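Local coordinates for protein serine repeat antigen 5 (Plasmodium falciparum, PDB 6X44) that is a papain-family cysteine protease homologue built as a pseudo-zymogen, probably lacking ordinary protease activity, with a prodomain that probably lies over its active-site cleft, at residues S46-L51 and G73-I78; V116-L121 and V197-N202; K222-T227 and D433-N438. All blocks are in the same frame, centred on the assembly; numbering follows the deposited sequence.

Interaction 1: S46-L51 and G73-I78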
loop_
_atom_site.group_PDB
_atom_site.type_symbol
_atom_site.label_atom_id
_atom_site.label_comp_id
_atom_site.label_asym_id
_atom_site.label_seq_id
_atom_site.Cartn_x
_atom_site.Cartn_y
_atom_site.Cartn_z
ATOM N N SER A 46 -27.197 15.900 -18.373
ATOM C CA SER A 46 -27.552 14.705 -17.617
ATOM C C SER A 46 -26.311 13.974 -17.111
ATOM O O SER A 46 -26.339 13.368 -16.038
ATOM C CB SER A 46 -28.396 13.757 -18.477
ATOM O OG SER A 46 -27.596 13.055 -19.432
ATOM N N LEU A 47 -25.231 13.976 -17.891
ATOM C CA LEU A 47 -23.946 13.533 -17.367
ATOM C C LEU A 47 -23.488 14.453 -16.235
ATOM O O LEU A 47 -23.201 13.989 -15.128
ATOM C CB LEU A 47 -22.924 13.478 -18.506
ATOM C CG LEU A 47 -21.538 12.857 -18.258
ATOM C CD1 LEU A 47 -21.627 11.557 -17.500
ATOM C CD2 LEU A 47 -20.813 12.632 -19.579
ATOM N N LYS A 48 -23.471 15.771 -16.484
ATOM C CA LYS A 48 -23.016 16.729 -15.483
ATOM C C LYS A 48 -23.726 16.528 -14.148
ATOM O O LYS A 48 -23.114 16.675 -13.083
ATOM C CB LYS A 48 -23.220 18.161 -15.982
ATOM C CG LYS A 48 -22.494 18.462 -17.288
ATOM C CD LYS A 48 -22.288 19.960 -17.451
ATOM C CE LYS A 48 -21.766 20.301 -18.833
ATOM N NZ LYS A 48 -21.327 21.724 -18.890
ATOM N N LEU A 49 -25.011 16.182 -14.176
ATOM C CA LEU A 49 -25.697 15.962 -12.909
ATOM C C LEU A 49 -25.313 14.622 -12.293
ATOM O O LEU A 49 -25.168 14.514 -11.072
ATOM C CB LEU A 49 -27.217 16.035 -13.091
ATOM C CG LEU A 49 -28.060 16.137 -11.799
ATOM C CD1 LEU A 49 -28.235 14.803 -11.043
ATOM C CD2 LEU A 49 -27.495 17.195 -10.832
ATOM N N GLU A 50 -25.172 13.586 -13.114
ATOM C CA GLU A 50 -24.827 12.276 -12.578
ATOM C C GLU A 50 -23.403 12.265 -12.023
ATOM O O GLU A 50 -23.133 11.605 -11.014
ATOM C CB GLU A 50 -25.010 11.219 -13.667
ATOM C CG GLU A 50 -24.857 9.776 -13.217
ATOM C CD GLU A 50 -25.654 9.425 -11.966
ATOM O OE1 GLU A 50 -25.330 9.939 -10.860
ATOM O OE2 GLU A 50 -26.604 8.618 -12.102
ATOM N N LEU A 51 -22.488 12.997 -12.672
ATOM C CA LEU A 51 -21.140 13.185 -12.144
ATOM C C LEU A 51 -21.186 13.850 -10.784
ATOM O O LEU A 51 -20.597 13.354 -9.809
ATOM C CB LEU A 51 -20.302 14.029 -13.111
ATOM C CG LEU A 51 -19.932 13.292 -14.399
ATOM C CD1 LEU A 51 -19.243 14.225 -15.402
ATOM C CD2 LEU A 51 -19.072 12.108 -14.089
ATOM N N GLY A 73 -13.807 18.808 -7.347
ATOM C CA GLY A 73 -13.956 19.326 -8.683
ATOM C C GLY A 73 -15.401 19.694 -8.992
ATOM O O GLY A 73 -16.354 19.289 -8.320
ATOM N N ASN A 74 -15.555 20.520 -10.020
ATOM C CA ASN A 74 -16.838 20.664 -10.685
ATOM C C ASN A 74 -16.991 19.536 -11.714
ATOM O O ASN A 74 -16.130 18.655 -11.860
ATOM C CB ASN A 74 -16.954 22.036 -11.340
ATOM C CG ASN A 74 -15.862 22.283 -12.347
ATOM O OD1 ASN A 74 -15.450 21.391 -13.104
ATOM N ND2 ASN A 74 -15.380 23.504 -12.365
ATOM N N GLU A 75 -18.082 19.606 -12.484
ATOM C CA GLU A 75 -18.469 18.507 -13.356
ATOM C C GLU A 75 -17.408 18.223 -14.406
ATOM O O GLU A 75 -17.190 17.057 -14.769
ATOM C CB GLU A 75 -19.823 18.823 -14.015
ATOM C CG GLU A 75 -20.879 19.404 -13.038
ATOM C CD GLU A 75 -20.837 20.931 -12.961
ATOM O OE1 GLU A 75 -20.882 21.585 -14.031
ATOM O OE2 GLU A 75 -20.736 21.475 -11.833
ATOM N N MET A 76 -16.714 19.263 -14.887
ATOM C CA MET A 76 -15.710 19.061 -15.930
ATOM C C MET A 76 -14.405 18.504 -15.362
ATOM O O MET A 76 -13.721 17.727 -16.032
ATOM C CB MET A 76 -15.422 20.370 -16.684
ATOM C CG MET A 76 -16.545 21.428 -16.699
ATOM S SD MET A 76 -18.139 20.914 -17.382
ATOM C CE MET A 76 -17.638 19.982 -18.824
ATOM N N ASP A 77 -14.025 18.911 -14.151
ATOM C CA ASP A 77 -12.908 18.268 -13.458
ATOM C C ASP A 77 -13.172 16.776 -13.270
ATOM O O ASP A 77 -12.328 15.937 -13.595
ATOM C CB ASP A 77 -12.681 18.921 -12.094
ATOM C CG ASP A 77 -12.443 20.429 -12.167
ATOM O OD1 ASP A 77 -11.735 20.906 -13.073
ATOM O OD2 ASP A 77 -12.971 21.137 -11.289
ATOM N N ILE A 78 -14.346 16.430 -12.729
ATOM C CA ILE A 78 -14.686 15.028 -12.529
ATOM C C ILE A 78 -14.642 14.288 -13.855
ATOM O O ILE A 78 -14.052 13.201 -13.958
ATOM C CB ILE A 78 -16.061 14.906 -11.859
ATOM C CG1 ILE A 78 -16.088 15.698 -10.558
ATOM C CG2 ILE A 78 -16.373 13.459 -11.597
ATOM C CD1 ILE A 78 -17.460 16.080 -10.096
#
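E75, in the first turn of helix 75-87, lays its CB and CG against K48 of helix 45-61, the two side chains crossing at about a right angle. E75 CG packs 3.5 Å from the backbone O of K48. The E75 chain then bends sharply at chi2 (90°), and its OE1 stops 4.9 Å from K48 NZ, too far for a salt bridge, though the opposite charges may still attract. The backbone O of E75 lies 3.6 Å from L51 CD1. M76 starts out away from K48, but bends at chi2 and chi3 bring its SD to 3.6 Å from K48 NZ. The packing joins two helices of the all-helical N-terminal part, probably the prodomain, and no hydrogen bond crosses it. A capping box opens the second helix: D77 N donates to N74 OD1 (3.0 Å), and N74 N returns a bond to D77 OD2 (2.9 Å), which also has a salt bridge to K109. One turn after N74, I78 sends CG2 past L51 CD2 at 3.9 Å, the two side chains sliding by in opposite directions. I78 also rests on C55, whose disulfide partner is C107, while L51 reaches I21 of helix 4-25 as well as F79 and L82.

Interaction 2: V116-L121 and V197-N202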
loop_
_atom_site.group_PDB
_atom_site.type_symbol
_atom_site.label_atom_id
_atom_site.label_comp_id
_atom_site.label_asym_id
_atom_site.label_seq_id
_atom_site.Cartn_x
_atom_site.Cartn_y
_atom_site.Cartn_z
ATOM N N VAL A 116 -0.677 13.981 -1.158
ATOM C CA VAL A 116 0.117 14.967 -0.440
ATOM C C VAL A 116 0.389 14.492 0.979
ATOM O O VAL A 116 1.504 14.607 1.493
ATOM C CB VAL A 116 -0.593 16.335 -0.456
ATOM C CG1 VAL A 116 -0.052 17.208 0.614
ATOM C CG2 VAL A 116 -0.405 16.995 -1.831
ATOM N N ASN A 117 -0.611 13.925 1.623
ATOM C CA ASN A 117 -0.508 13.525 3.022
ATOM C C ASN A 117 -0.865 12.057 3.175
ATOM O O ASN A 117 -1.467 11.644 4.161
ATOM C CB ASN A 117 -1.387 14.417 3.924
ATOM C CG ASN A 117 -0.863 14.467 5.365
ATOM O OD1 ASN A 117 0.337 14.641 5.591
ATOM N ND2 ASN A 117 -1.733 14.218 6.328
ATOM N N LYS A 118 -0.459 11.248 2.189
ATOM C CA LYS A 118 -0.740 9.818 2.122
ATOM C C LYS A 118 0.557 9.047 1.930
ATOM O O LYS A 118 0.606 8.019 1.248
ATOM C CB LYS A 118 -1.727 9.526 0.995
ATOM C CG LYS A 118 -2.610 8.359 1.218
ATOM C CD LYS A 118 -3.617 8.152 0.071
ATOM C CE LYS A 118 -4.558 7.025 0.397
ATOM N NZ LYS A 118 -5.512 7.337 1.522
ATOM N N ARG A 119 1.630 9.547 2.521
ATOM C CA ARG A 119 2.925 8.913 2.457
ATOM C C ARG A 119 3.313 8.494 3.871
ATOM O O ARG A 119 2.515 7.831 4.549
ATOM C CB ARG A 119 3.897 9.879 1.796
ATOM C CG ARG A 119 3.490 10.169 0.291
ATOM C CD ARG A 119 4.336 11.214 -0.377
ATOM N NE ARG A 119 3.805 12.542 -0.181
ATOM C CZ ARG A 119 4.529 13.657 -0.231
ATOM N NH1 ARG A 119 3.952 14.839 -0.020
ATOM N NH2 ARG A 119 5.826 13.594 -0.487
ATOM N N GLY A 120 4.509 8.860 4.342
ATOM C CA GLY A 120 4.831 8.592 5.719
ATOM C C GLY A 120 6.195 8.032 6.082
ATOM O O GLY A 120 6.406 7.678 7.239
ATOM N N LEU A 121 7.139 7.965 5.149
ATOM C CA LEU A 121 8.493 7.562 5.490
ATOM C C LEU A 121 9.328 8.818 5.693
ATOM O O LEU A 121 9.340 9.701 4.832
ATOM C CB LEU A 121 9.104 6.680 4.404
ATOM C CG LEU A 121 10.537 6.273 4.670
ATOM C CD1 LEU A 121 10.550 5.362 5.890
ATOM C CD2 LEU A 121 11.074 5.558 3.440
ATOM N N VAL A 197 -5.815 -5.808 1.795
ATOM C CA VAL A 197 -5.228 -4.503 1.593
ATOM C C VAL A 197 -5.951 -3.490 2.481
ATOM O O VAL A 197 -7.159 -3.604 2.729
ATOM C CB VAL A 197 -5.336 -4.125 0.104
ATOM C CG1 VAL A 197 -5.171 -2.629 -0.096
ATOM C CG2 VAL A 197 -4.282 -4.880 -0.693
ATOM N N GLU A 198 -5.218 -2.478 2.926
ATOM C CA GLU A 198 -5.766 -1.443 3.800
ATOM C C GLU A 198 -5.545 -0.072 3.171
ATOM O O GLU A 198 -4.783 0.082 2.214
ATOM C CB GLU A 198 -5.116 -1.497 5.190
ATOM C CG GLU A 198 -5.069 -2.896 5.732
ATOM C CD GLU A 198 -4.752 -2.996 7.220
ATOM O OE1 GLU A 198 -4.953 -2.004 7.951
ATOM O OE2 GLU A 198 -4.307 -4.086 7.638
ATOM N N ASP A 199 -6.187 0.941 3.759
ATOM C CA ASP A 199 -6.065 2.320 3.312
ATOM C C ASP A 199 -5.680 3.172 4.522
ATOM O O ASP A 199 -6.483 3.334 5.448
ATOM C CB ASP A 199 -7.377 2.795 2.689
ATOM C CG ASP A 199 -7.227 4.110 1.932
ATOM O OD1 ASP A 199 -6.443 4.978 2.378
ATOM O OD2 ASP A 199 -7.892 4.283 0.886
ATOM N N GLN A 200 -4.448 3.702 4.516
ATOM C CA GLN A 200 -3.957 4.545 5.596
ATOM C C GLN A 200 -4.726 5.850 5.756
ATOM O O GLN A 200 -4.467 6.593 6.723
ATOM C CB GLN A 200 -2.500 4.845 5.337
ATOM C CG GLN A 200 -2.250 5.682 4.144
ATOM C CD GLN A 200 -0.768 5.857 3.844
ATOM O OE1 GLN A 200 -0.189 5.057 3.153
ATOM N NE2 GLN A 200 -0.166 6.942 4.342
ATOM N N GLY A 201 -5.613 6.175 4.824
ATOM C CA GLY A 201 -6.350 7.443 4.925
ATOM C C GLY A 201 -5.453 8.646 4.642
ATOM O O GLY A 201 -4.419 8.548 3.993
ATOM N N ASN A 202 -5.860 9.798 5.162
ATOM C CA ASN A 202 -5.136 11.045 4.908
ATOM C C ASN A 202 -4.166 11.389 6.037
ATOM O O ASN A 202 -4.113 12.526 6.528
ATOM C CB ASN A 202 -6.122 12.172 4.679
ATOM C CG ASN A 202 -5.534 13.278 3.829
ATOM O OD1 ASN A 202 -4.976 13.039 2.753
ATOM N ND2 ASN A 202 -5.616 14.458 4.311
HETATM O O HOH W 1 -3.326 13.851 0.933
HETATM O O HOH W 2 -7.823 6.811 -0.225
#
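K118 runs fully extended to CE and turns only at its last torsion (chi4 69°), swinging NZ in between D199 and G201; Q200, with CG wedged between its own backbone N and carbonyl carbon (chi1 67°), points its straight chain at the 118-119 backbone. This is probably the active-site region of the papain-like fold. By sequence Q200 matches the oxyanion-hole glutamine of the family, and residues 116-121, probably prodomain, lie across it, as in a zymogen. Q200 NE2 donates to R119 O over 2.8 Å, in the carbonyl plane and on a lone pair, with R119 O nearly in the amide plane too. R119 also pairs with S206 through its backbone, and its guanidinium has salt bridges to D371 and E349. K118 NZ forms a salt bridge to the syn lone pair of D199 OD1 at 2.7 Å and also bonds to G201 O (3.0 Å), approaching from above that carbonyl plane. D199 OD1 accepts from G201 N as well, an Asx turn that holds the carboxylate toward the lysine. N117 ND2 reaches N202 O (2.9 Å) from above the carbonyl plane. One water accepts from K118 NZ and donates to D199 OD2, 2.8 Å away.

Interaction 3: K222-T227 and D433-N438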
loop_
_atom_site.group_PDB
_atom_site.type_symbol
_atom_site.label_atom_id
_atom_site.label_comp_id
_atom_site.label_asym_id
_atom_site.label_seq_id
_atom_site.Cartn_x
_atom_site.Cartn_y
_atom_site.Cartn_z
ATOM N N LYS A 222 4.845 -18.375 10.698
ATOM C CA LYS A 222 5.071 -19.188 11.884
ATOM C C LYS A 222 3.813 -19.892 12.339
ATOM O O LYS A 222 3.764 -20.386 13.460
ATOM C CB LYS A 222 5.670 -18.334 13.012
ATOM C CG LYS A 222 7.089 -17.902 12.663
ATOM C CD LYS A 222 7.795 -17.193 13.779
ATOM C CE LYS A 222 9.251 -17.696 13.889
ATOM N NZ LYS A 222 9.366 -19.109 14.455
ATOM N N GLY A 223 2.773 -19.906 11.509
ATOM C CA GLY A 223 1.570 -20.647 11.806
ATOM C C GLY A 223 0.428 -19.872 12.414
ATOM O O GLY A 223 -0.624 -20.471 12.662
ATOM N N TYR A 224 0.588 -18.574 12.677
ATOM C CA TYR A 224 -0.502 -17.828 13.279
ATOM C C TYR A 224 -1.548 -17.467 12.235
ATOM O O TYR A 224 -1.287 -17.436 11.036
ATOM C CB TYR A 224 0.011 -16.559 13.960
ATOM C CG TYR A 224 0.970 -16.856 15.075
ATOM C CD1 TYR A 224 0.519 -17.024 16.374
ATOM C CD2 TYR A 224 2.314 -17.030 14.821
ATOM C CE1 TYR A 224 1.393 -17.334 17.392
ATOM C CE2 TYR A 224 3.193 -17.337 15.815
ATOM C CZ TYR A 224 2.734 -17.495 17.102
ATOM O OH TYR A 224 3.632 -17.801 18.092
ATOM N N GLU A 225 -2.750 -17.196 12.712
ATOM C CA GLU A 225 -3.816 -16.767 11.832
ATOM C C GLU A 225 -3.498 -15.386 11.248
ATOM O O GLU A 225 -2.726 -14.618 11.822
ATOM C CB GLU A 225 -5.150 -16.703 12.585
ATOM C CG GLU A 225 -5.334 -17.730 13.719
ATOM C CD GLU A 225 -4.886 -17.200 15.113
ATOM O OE1 GLU A 225 -3.659 -17.245 15.457
ATOM O OE2 GLU A 225 -5.783 -16.735 15.864
ATOM N N PRO A 226 -4.082 -15.055 10.192
ATOM C CA PRO A 226 -3.856 -13.731 9.573
ATOM C C PRO A 226 -4.584 -12.595 10.290
ATOM O O PRO A 226 -5.458 -11.922 9.725
ATOM C CB PRO A 226 -4.377 -13.948 8.144
ATOM C CG PRO A 226 -5.485 -14.966 8.317
ATOM C CD PRO A 226 -4.977 -15.911 9.381
ATOM N N THR A 227 -4.199 -12.337 11.544
ATOM C CA THR A 227 -4.831 -11.287 12.338
ATOM C C THR A 227 -4.118 -9.954 12.159
ATOM O O THR A 227 -2.894 -9.852 12.330
ATOM C CB THR A 227 -4.857 -11.652 13.823
ATOM O OG1 THR A 227 -5.277 -13.011 13.963
ATOM C CG2 THR A 227 -5.840 -10.733 14.574
ATOM N N ASP A 433 12.043 -12.769 16.966
ATOM C CA ASP A 433 11.736 -14.171 17.206
ATOM C C ASP A 433 10.351 -14.251 17.809
ATOM O O ASP A 433 9.995 -13.454 18.689
ATOM C CB ASP A 433 12.748 -14.832 18.139
ATOM C CG ASP A 433 13.042 -16.284 17.755
ATOM O OD1 ASP A 433 12.341 -16.834 16.854
ATOM O OD2 ASP A 433 13.970 -16.868 18.377
ATOM N N LEU A 434 9.574 -15.193 17.300
ATOM C CA LEU A 434 8.325 -15.643 17.881
ATOM C C LEU A 434 8.357 -17.156 17.770
ATOM O O LEU A 434 8.994 -17.695 16.855
ATOM C CB LEU A 434 7.086 -15.091 17.150
ATOM C CG LEU A 434 6.711 -13.632 17.395
ATOM C CD1 LEU A 434 5.868 -13.055 16.239
ATOM C CD2 LEU A 434 5.955 -13.518 18.684
ATOM N N PRO A 435 7.699 -17.863 18.682
ATOM C CA PRO A 435 7.611 -19.328 18.568
ATOM C C PRO A 435 6.553 -19.775 17.564
ATOM O O PRO A 435 5.467 -19.197 17.482
ATOM C CB PRO A 435 7.230 -19.763 19.987
ATOM C CG PRO A 435 6.413 -18.576 20.523
ATOM C CD PRO A 435 7.020 -17.333 19.878
ATOM N N MET A 436 6.877 -20.819 16.796
ATOM C CA MET A 436 5.884 -21.461 15.938
ATOM C C MET A 436 4.582 -21.683 16.688
ATOM O O MET A 436 4.585 -21.995 17.886
ATOM C CB MET A 436 6.358 -22.814 15.408
ATOM C CG MET A 436 7.710 -22.815 14.747
ATOM S SD MET A 436 7.748 -21.870 13.225
ATOM C CE MET A 436 6.552 -22.760 12.224
ATOM N N ASN A 437 3.464 -21.544 15.985
ATOM C CA ASN A 437 2.153 -21.792 16.573
ATOM C C ASN A 437 1.942 -23.309 16.639
ATOM O O ASN A 437 1.470 -23.934 15.688
ATOM C CB ASN A 437 1.081 -21.105 15.745
ATOM C CG ASN A 437 -0.199 -20.960 16.471
ATOM O OD1 ASN A 437 -0.237 -20.938 17.704
ATOM N ND2 ASN A 437 -1.280 -20.827 15.710
ATOM N N ASN A 438 2.307 -23.906 17.777
ATOM C CA ASN A 438 2.253 -25.365 17.970
ATOM C C ASN A 438 2.835 -26.110 16.774
ATOM O O ASN A 438 4.032 -26.019 16.493
ATOM C CB ASN A 438 0.808 -25.826 18.219
#
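K222-T227 and D433-N438 form a surface contact between two irregular pieces of chain, the loop leaving helix 206-221 and the C-terminal tail leaving strand 426-433. Its centre is a backbone bond, N437 N to K222 O at 2.8 Å. N437 adds a second grip with its side chain. CG set anti to the backbone N (chi1 -163°) turns the amide so that ND2 donates to G223 O (3.1 Å), from above that carbonyl plane. N437 CB, set by the backbone, lies over the centre of the Y224 ring, 4.0 Å from its centroid, a CH-pi contact; beyond it the amide of N437 is stacked on the ring, the planes 10° apart. At the ring's edge Y224 OH points to P435 O; the modelled 2.4 Å is very short, so the exact length is doubtful. Y224 has a cation-pi partner in R219 as well. K222 folds at chi3 and chi4 to set NZ 2.8 Å from L434 O in a weak bond, with M436 SD 3.4 Å from K222 NZ. G223, at positive phi, is the C-prime residue of a Schellman motif ending helix 206-221. A C-terminal tail that crosses from the beta-rich domain to the end of the central helix is consistent with the two-domain papain fold, whose chain end straps one lobe to the other.

From the N terminus, the three contacts follow in series; none nests in or crosses another. Interaction 1 closes the loop from L51 to G73 and pairs two helices of the N-terminal helical part. Interaction 2 closes a longer loop, L121 to V197, which contains the unmodelled residues 126-170, and ties the chain after helix 113-116 to the papain-like domain. Helix 206-221 then leads to interaction 3, which closes the largest loop, T227 to D433, bringing the C terminus back after the sheet. Interactions 1 and 3 lie on opposite sides of the chain's centre, their centres about 50 Å apart, whereas the nearest atoms of interactions 2 and 3 are about 7 Å apart.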